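Local coordinates for putative capsular polysaccharide biosynthesis protein (Streptococcus pneumoniae serotype 4, PDB 6EWJ) that probably transfers an amino group to a sugar, using pyridoxal 5'-phosphate, in a step of teichoic acid biosynthesis, at residues A[79-84]-A[128-133]; A[83-88]-A[104-109]. One frame throughout, in Å; residues are numbered along the deposited sequence.

Interaction 1 (A[79-84]-A[128-133]); sequences PGDEVI and KTKVII
Lys128 lies alongside the carbonyl of Gly80 and crosses the side chain of Glu82 at a slant, at the start of a parallel pairing of the neighbouring sheet strands 82-86 and 129-132. Its aliphatic chain, extended beyond CG, brings CD to 3.2 Å from Gly80 O, while its CB packs on Glu82 CG and CD. Lys128 O takes the N-H of Glu82, which approaches from above the carbonyl plane, 56° out of it. Thr129 meets the same side chain at about a right angle, and a water joins the two: it donates to Glu82 OE1 at 2.7 Å and accepts from Thr129 OG1 at 2.7 Å. Both oxygens also bond to Thr126. The methyl CG2 of Thr129 turns to Ile84 CD1, 3.8 Å away. Lys130 is the extra residue of a beta bulge: Glu82 pairs with Thr129 but Val83 with Val131, and Lys130 N bonds to Glu82 O. The bend at chi2 (-51°) folds the Lys130 chain across Asp81, with CE 3.1 Å from Asp81 OD1, whereas NZ remains 4.3 Å from that oxygen, meets Phe158 in a cation-pi contact and makes a weak hydrogen bond to Gln165 OE1. Asp81 OD2 takes the N-H of Gly78. The bulge leaves Val131 N buried without a partner; Val131 O resumes the pairing with Ile84 N at 2.9 Å. Val131 CG1 rests on Val83 CG1, and Ile132 packs loosely against Ile84 on the other face. Ile133 closes the segment: its N bonds to Ile84 O, and its CD1 reaches Val83 CG1 at 3.8 Å. Four backbone bonds fix the strands, and the side chains change from polar to wholly apolar along them. With the carboxylates held by backbone, hydroxyl and water, alignment needs no salt bridge between the segments.

Interaction 2 (A[83-88]-A[104-109]); sequences VIVPAM and PVMVDI
The carbonyl planes of Val85 and Val107 are the flat units at the centre of this contact: Val107 N reaches Val85 O in the carbonyl plane, whereas Ala87 N approaches Val107 O from above its plane, 35° out of it. On one face of the beta sheet stand Ile84 and Val105, on the other Val83, Val85, Pro104 and Met106. The two parallel strands, 82-86 and 103-107, belong to a beta-alpha-beta unit whose crossover helix, 92-99, packs on the face of Val83, Val85 and Pro104; strand 103-107 ends the central sheet within this chain. Val105 binds with both backbone polar atoms, its N giving to Val83 O at 2.9 Å and its O taking Val85 N at 3.0 Å. On the first face the two branches of Ile84 split between neighbours: CG1 lies against Val105 CB, and CG2 presses on Val107 CG2 at 3.6 Å, with helix 118-124 covering them through Leu121 on Ile84 and Leu120 on Val107. On the opposite face Val85 and Met106 run side by side, CG2 of the valine 4.0 Å from CG of the methionine. Val85 CG2 sits between its own backbone N and carbonyl carbon, and from there it touches Met106. Beyond the strands Met88 and Ile109 meet beside Phe376 of helix 371-378. Asp108, just past the strand, is tied to that helix, OD1 bonding to Ala373 N and OD2 to Lys372 N; OD1 also takes a weak bond from Ile109 N. Across the last pair, Met88 CB rests 3.7 Å from Ile109 CG2.

Overall arrangement
Interactions 1 and 2 share strand 82-86, which 129-132 and 103-107 flank on either side in the mixed seven-stranded sheet characteristic of fold type I pyridoxal-phosphate enzymes. Their centres lie about 11 Å apart. They also touch directly: Ile133 O comes within 3.1 Å of Pro86 CD, and Glu82 CB packs on Val105 CG2. Both lead towards the cofactor site, empty in this chain. The side chain of Ile133, at the end of interaction 1, is about 10 Å from those of Ala64 and Thr65, whereas in interaction 2 the side chain of Met88 comes to about 4 Å from that of Tyr351; all three are residues seen to bind pyridoxal 5'-phosphate in another structure of this protein.

Interaction 1 (A[79-84]-A[128-133])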
ATOM      1  N   PRO A  79       8.005   5.795  19.347  1.00 31.23           N
ATOM      2  CA  PRO A  79       7.524   6.137  20.701  1.00 31.66           C
ATOM      3  C   PRO A  79       8.506   7.006  21.467  1.00 32.18           C
ATOM      4  O   PRO A  79       9.702   6.736  21.458  1.00 31.77           O
ATOM      5  CB  PRO A  79       7.368   4.771  21.364  1.00 32.66           C
ATOM      6  CG  PRO A  79       7.025   3.856  20.230  1.00 32.03           C
ATOM      7  CD  PRO A  79       7.876   4.345  19.086  1.00 31.27           C
ATOM      8  N   GLY A  80       7.993   8.071  22.071  1.00 32.25           N
ATOM      9  CA  GLY A  80       8.825   9.000  22.820  1.00 33.36           C
ATOM     10  C   GLY A  80       9.385  10.151  22.000  1.00 32.20           C
ATOM     11  O   GLY A  80       9.804  11.141  22.589  1.00 33.72           O
ATOM     12  N   ASP A  81       9.390  10.046  20.668  1.00 30.13           N
ATOM     13  CA  ASP A  81       9.802  11.149  19.787  1.00 29.16           C
ATOM     14  C   ASP A  81       8.630  12.073  19.443  1.00 28.17           C
ATOM     15  O   ASP A  81       7.483  11.638  19.397  1.00 28.04           O
ATOM     16  CB  ASP A  81      10.373  10.635  18.466  1.00 28.35           C
ATOM     17  CG  ASP A  81      11.590   9.742  18.646  1.00 28.78           C
ATOM     18  OD1 ASP A  81      12.435  10.045  19.491  1.00 29.42           O
ATOM     19  OD2 ASP A  81      11.689   8.751  17.915  1.00 27.87           O
ATOM     20  N   GLU A  82       8.938  13.350  19.209  1.00 27.92           N
ATOM     21  CA  GLU A  82       7.971  14.358  18.764  1.00 26.56           C
ATOM     22  C   GLU A  82       8.219  14.753  17.305  1.00 24.90           C
ATOM     23  O   GLU A  82       9.376  14.774  16.814  1.00 24.61           O
ATOM     24  CB  GLU A  82       8.028  15.585  19.660  1.00 28.12           C
ATOM     25  CG  GLU A  82       7.500  15.292  21.063  1.00 29.28           C
ATOM     26  CD  GLU A  82       7.669  16.426  22.040  1.00 30.99           C
ATOM     27  OE1 GLU A  82       8.304  17.465  21.695  1.00 31.55           O
ATOM     28  OE2 GLU A  82       7.145  16.280  23.168  1.00 32.13           O
ATOM     29  N   VAL A  83       7.124  14.943  16.579  1.00 23.24           N
ATOM     30  CA  VAL A  83       7.183  15.400  15.190  1.00 22.35           C
ATOM     31  C   VAL A  83       6.296  16.589  15.048  1.00 21.88           C
ATOM     32  O   VAL A  83       5.114  16.521  15.357  1.00 21.80           O
ATOM     33  CB  VAL A  83       6.721  14.343  14.160  1.00 21.12           C
ATOM     34  CG1 VAL A  83       6.835  14.888  12.738  1.00 20.32           C
ATOM     35  CG2 VAL A  83       7.514  13.085  14.329  1.00 21.32           C
ATOM     36  N   ILE A  84       6.861  17.677  14.559  1.00 21.85           N
ATOM     37  CA  ILE A  84       6.118  18.903  14.430  1.00 21.78           C
ATOM     38  C   ILE A  84       5.429  18.984  13.066  1.00 20.91           C
ATOM     39  O   ILE A  84       6.053  18.756  12.024  1.00 21.01           O
ATOM     40  CB  ILE A  84       7.028  20.130  14.661  1.00 22.62           C
ATOM     41  CG1 ILE A  84       7.326  20.251  16.152  1.00 23.62           C
ATOM     42  CG2 ILE A  84       6.376  21.380  14.136  1.00 22.13           C
ATOM     43  CD1 ILE A  84       8.368  21.263  16.549  1.00 24.64           C
ATOM     44  N   LYS A 128      12.839  16.006  22.644  1.00 35.22           N
ATOM     45  CA  LYS A 128      12.246  14.887  21.902  1.00 34.19           C
ATOM     46  C   LYS A 128      12.006  15.130  20.373  1.00 32.07           C
ATOM     47  O   LYS A 128      11.684  14.186  19.649  1.00 30.60           O
ATOM     48  CB  LYS A 128      10.910  14.495  22.558  1.00 34.48           C
ATOM     49  CG  LYS A 128      10.941  14.258  24.077  1.00 36.31           C
ATOM     50  CD  LYS A 128       9.607  13.712  24.559  1.00 36.39           C
ATOM     51  CE  LYS A 128       9.751  12.877  25.818  1.00 38.80           C
ATOM     52  NZ  LYS A 128       8.426  12.654  26.472  1.00 39.00           N
ATOM     53  N   THR A 129      12.100  16.382  19.908  1.00 31.58           N
ATOM     54  CA  THR A 129      11.758  16.705  18.534  1.00 30.22           C
ATOM     55  C   THR A 129      12.782  16.064  17.610  1.00 29.82           C
ATOM     56  O   THR A 129      13.993  16.291  17.767  1.00 30.42           O
ATOM     57  CB  THR A 129      11.711  18.223  18.251  1.00 30.47           C
ATOM     58  OG1 THR A 129      10.990  18.897  19.280  1.00 30.52           O
ATOM     59  CG2 THR A 129      11.006  18.488  16.906  1.00 29.31           C
ATOM     60  N   LYS A 130      12.287  15.230  16.687  1.00 29.29           N
ATOM     61  CA  LYS A 130      13.107  14.602  15.646  1.00 29.25           C
ATOM     62  C   LYS A 130      12.894  15.132  14.239  1.00 27.36           C
ATOM     63  O   LYS A 130      13.835  15.117  13.415  1.00 27.55           O
ATOM     64  CB  LYS A 130      12.876  13.085  15.597  1.00 29.76           C
ATOM     65  CG  LYS A 130      13.195  12.320  16.866  1.00 31.45           C
ATOM     66  CD  LYS A 130      14.580  12.607  17.420  1.00 33.82           C
ATOM     67  CE  LYS A 130      14.902  11.659  18.562  1.00 35.47           C
ATOM     68  NZ  LYS A 130      16.263  11.895  19.042  1.00 37.34           N
ATOM     69  N   VAL A 131      11.678  15.565  13.926  1.00 25.09           N
ATOM     70  CA  VAL A 131      11.296  15.880  12.554  1.00 23.62           C
ATOM     71  C   VAL A 131      10.345  17.059  12.541  1.00 22.89           C
ATOM     72  O   VAL A 131       9.508  17.211  13.449  1.00 23.12           O
ATOM     73  CB  VAL A 131      10.612  14.686  11.856  1.00 22.80           C
ATOM     74  CG1 VAL A 131       9.987  15.083  10.529  1.00 21.97           C
ATOM     75  CG2 VAL A 131      11.599  13.561  11.615  1.00 23.33           C
ATOM     76  N   ILE A 132      10.485  17.895  11.526  1.00 22.03           N
ATOM     77  CA  ILE A 132       9.528  18.928  11.217  1.00 21.18           C
ATOM     78  C   ILE A 132       8.982  18.589   9.834  1.00 20.24           C
ATOM     79  O   ILE A 132       9.764  18.322   8.895  1.00 19.78           O
ATOM     80  CB  ILE A 132      10.160  20.333  11.203  1.00 21.63           C
ATOM     81  CG1 ILE A 132      10.695  20.674  12.580  1.00 22.70           C
ATOM     82  CG2 ILE A 132       9.115  21.380  10.791  1.00 21.31           C
ATOM     83  CD1 ILE A 132      11.652  21.841  12.635  1.00 23.84           C
ATOM     84  N   ILE A 133       7.651  18.622   9.706  1.00 19.53           N
ATOM     85  CA  ILE A 133       6.960  18.425   8.422  1.00 19.02           C
ATOM     86  C   ILE A 133       6.212  19.707   7.947  1.00 19.43           C
ATOM     87  O   ILE A 133       5.011  19.847   8.198  1.00 19.98           O
ATOM     88  CB  ILE A 133       5.963  17.203   8.463  1.00 18.22           C
ATOM     89  CG1 ILE A 133       6.635  15.956   9.064  1.00 18.30           C
ATOM     90  CG2 ILE A 133       5.430  16.890   7.044  1.00 17.68           C
ATOM     91  CD1 ILE A 133       5.731  14.711   9.158  1.00 17.80           C
TER
HETATM   92  O   HOH W   1       8.326  19.093  19.484  1.00 26.43           O

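Interaction 2 (A[83-88]-A[104-109])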
ATOM      1  N   VAL A  83       7.124  14.943  16.579  1.00 23.24           N
ATOM      2  CA  VAL A  83       7.183  15.400  15.190  1.00 22.35           C
ATOM      3  C   VAL A  83       6.296  16.589  15.048  1.00 21.88           C
ATOM      4  O   VAL A  83       5.114  16.521  15.357  1.00 21.80           O
ATOM      5  CB  VAL A  83       6.721  14.343  14.160  1.00 21.12           C
ATOM      6  CG1 VAL A  83       6.835  14.888  12.738  1.00 20.32           C
ATOM      7  CG2 VAL A  83       7.514  13.085  14.329  1.00 21.32           C
ATOM      8  N   ILE A  84       6.861  17.677  14.559  1.00 21.85           N
ATOM      9  CA  ILE A  84       6.118  18.903  14.430  1.00 21.78           C
ATOM     10  C   ILE A  84       5.429  18.984  13.066  1.00 20.91           C
ATOM     11  O   ILE A  84       6.053  18.756  12.024  1.00 21.01           O
ATOM     12  CB  ILE A  84       7.028  20.130  14.661  1.00 22.62           C
ATOM     13  CG1 ILE A  84       7.326  20.251  16.152  1.00 23.62           C
ATOM     14  CG2 ILE A  84       6.376  21.380  14.136  1.00 22.13           C
ATOM     15  CD1 ILE A  84       8.368  21.263  16.549  1.00 24.64           C
ATOM     16  N   VAL A  85       4.165  19.367  13.087  1.00 20.71           N
ATOM     17  CA  VAL A  85       3.378  19.577  11.894  1.00 20.11           C
ATOM     18  C   VAL A  85       2.557  20.865  12.043  1.00 20.64           C
ATOM     19  O   VAL A  85       2.211  21.239  13.154  1.00 20.48           O
ATOM     20  CB  VAL A  85       2.382  18.452  11.617  1.00 20.04           C
ATOM     21  CG1 VAL A  85       3.127  17.178  11.343  1.00 20.01           C
ATOM     22  CG2 VAL A  85       1.395  18.219  12.778  1.00 19.99           C
ATOM     23  N   PRO A  86       2.197  21.506  10.919  1.00 20.52           N
ATOM     24  CA  PRO A  86       1.255  22.610  11.047  1.00 20.87           C
ATOM     25  C   PRO A  86      -0.121  22.178  11.480  1.00 21.25           C
ATOM     26  O   PRO A  86      -0.538  21.047  11.187  1.00 20.41           O
ATOM     27  CB  PRO A  86       1.212  23.204   9.639  1.00 20.75           C
ATOM     28  CG  PRO A  86       2.396  22.646   8.887  1.00 20.34           C
ATOM     29  CD  PRO A  86       2.640  21.309   9.532  1.00 20.13           C
ATOM     30  N   ALA A  87      -0.812  23.082  12.194  1.00 21.44           N
ATOM     31  CA  ALA A  87      -2.207  22.880  12.581  1.00 21.87           C
ATOM     32  C   ALA A  87      -3.123  22.940  11.356  1.00 22.15           C
ATOM     33  O   ALA A  87      -4.191  22.294  11.344  1.00 21.61           O
ATOM     34  CB  ALA A  87      -2.608  23.886  13.633  1.00 22.93           C
ATOM     35  N   MET A  88      -2.647  23.604  10.287  1.00 22.41           N
ATOM     36  CA  MET A  88      -3.357  23.771   9.038  1.00 23.47           C
ATOM     37  C   MET A  88      -2.688  22.888   8.001  1.00 23.06           C
ATOM     38  O   MET A  88      -1.738  23.280   7.315  1.00 21.85           O
ATOM     39  CB  MET A  88      -3.338  25.249   8.608  1.00 26.33           C
ATOM     40  CG  MET A  88      -3.778  25.541   7.152  1.00 27.88           C
ATOM     41  SD  MET A  88      -5.415  24.889   6.819  1.00 27.96           S
ATOM     42  CE  MET A  88      -6.306  25.766   8.083  1.00 29.39           C
ATOM     43  N   PRO A 104       2.522  13.635  17.723  1.00 23.76           N
ATOM     44  CA  PRO A 104       2.435  14.875  16.926  1.00 23.10           C
ATOM     45  C   PRO A 104       2.462  16.111  17.819  1.00 24.21           C
ATOM     46  O   PRO A 104       1.918  16.064  18.921  1.00 24.00           O
ATOM     47  CB  PRO A 104       1.069  14.772  16.256  1.00 22.37           C
ATOM     48  CG  PRO A 104       0.656  13.315  16.415  1.00 22.31           C
ATOM     49  CD  PRO A 104       1.275  12.858  17.690  1.00 22.92           C
ATOM     50  N   VAL A 105       3.143  17.164  17.364  1.00 23.75           N
ATOM     51  CA  VAL A 105       3.135  18.460  17.991  1.00 24.58           C
ATOM     52  C   VAL A 105       2.718  19.476  16.917  1.00 24.43           C
ATOM     53  O   VAL A 105       3.416  19.664  15.930  1.00 24.36           O
ATOM     54  CB  VAL A 105       4.532  18.852  18.516  1.00 25.22           C
ATOM     55  CG1 VAL A 105       4.502  20.241  19.106  1.00 26.07           C
ATOM     56  CG2 VAL A 105       5.020  17.871  19.554  1.00 25.72           C
ATOM     57  N   MET A 106       1.571  20.114  17.107  1.00 24.09           N
ATOM     58  CA  MET A 106       1.021  21.026  16.118  1.00 22.92           C
ATOM     59  C   MET A 106       1.465  22.440  16.434  1.00 23.14           C
ATOM     60  O   MET A 106       1.623  22.793  17.621  1.00 23.71           O
ATOM     61  CB  MET A 106      -0.512  20.932  16.111  1.00 23.04           C
ATOM     62  CG  MET A 106      -1.025  19.555  15.722  1.00 23.14           C
ATOM     63  SD  MET A 106      -2.818  19.554  15.505  1.00 23.17           S
ATOM     64  CE  MET A 106      -3.033  17.777  15.511  1.00 23.22           C
ATOM     65  N   VAL A 107       1.665  23.218  15.376  1.00 22.06           N
ATOM     66  CA  VAL A 107       2.093  24.617  15.503  1.00 22.81           C
ATOM     67  C   VAL A 107       1.132  25.487  14.698  1.00 21.96           C
ATOM     68  O   VAL A 107       0.782  25.139  13.578  1.00 20.43           O
ATOM     69  CB  VAL A 107       3.532  24.813  15.014  1.00 23.18           C
ATOM     70  CG1 VAL A 107       3.944  26.269  15.111  1.00 24.05           C
ATOM     71  CG2 VAL A 107       4.489  23.966  15.838  1.00 23.66           C
ATOM     72  N   ASP A 108       0.733  26.623  15.286  1.00 21.96           N
ATOM     73  CA  ASP A 108      -0.199  27.525  14.638  1.00 21.81           C
ATOM     74  C   ASP A 108       0.469  28.212  13.461  1.00 22.47           C
ATOM     75  O   ASP A 108       1.714  28.230  13.356  1.00 23.50           O
ATOM     76  CB  ASP A 108      -0.766  28.591  15.616  1.00 22.12           C
ATOM     77  CG  ASP A 108      -2.111  29.130  15.179  1.00 21.56           C
ATOM     78  OD1 ASP A 108      -2.700  28.615  14.186  1.00 20.61           O
ATOM     79  OD2 ASP A 108      -2.623  30.045  15.847  1.00 21.95           O
ATOM     80  N   ILE A 109      -0.342  28.780  12.591  1.00 22.19           N
ATOM     81  CA  ILE A 109       0.141  29.351  11.378  1.00 22.68           C
ATOM     82  C   ILE A 109       0.176  30.872  11.509  1.00 23.95           C
ATOM     83  O   ILE A 109      -0.122  31.415  12.574  1.00 25.30           O
ATOM     84  CB  ILE A 109      -0.683  28.856  10.167  1.00 21.92           C
ATOM     85  CG1 ILE A 109      -2.134  29.333  10.232  1.00 22.11           C
ATOM     86  CG2 ILE A 109      -0.605  27.327  10.091  1.00 20.96           C
ATOM     87  CD1 ILE A 109      -2.857  29.287   8.906  1.00 21.80           C
TER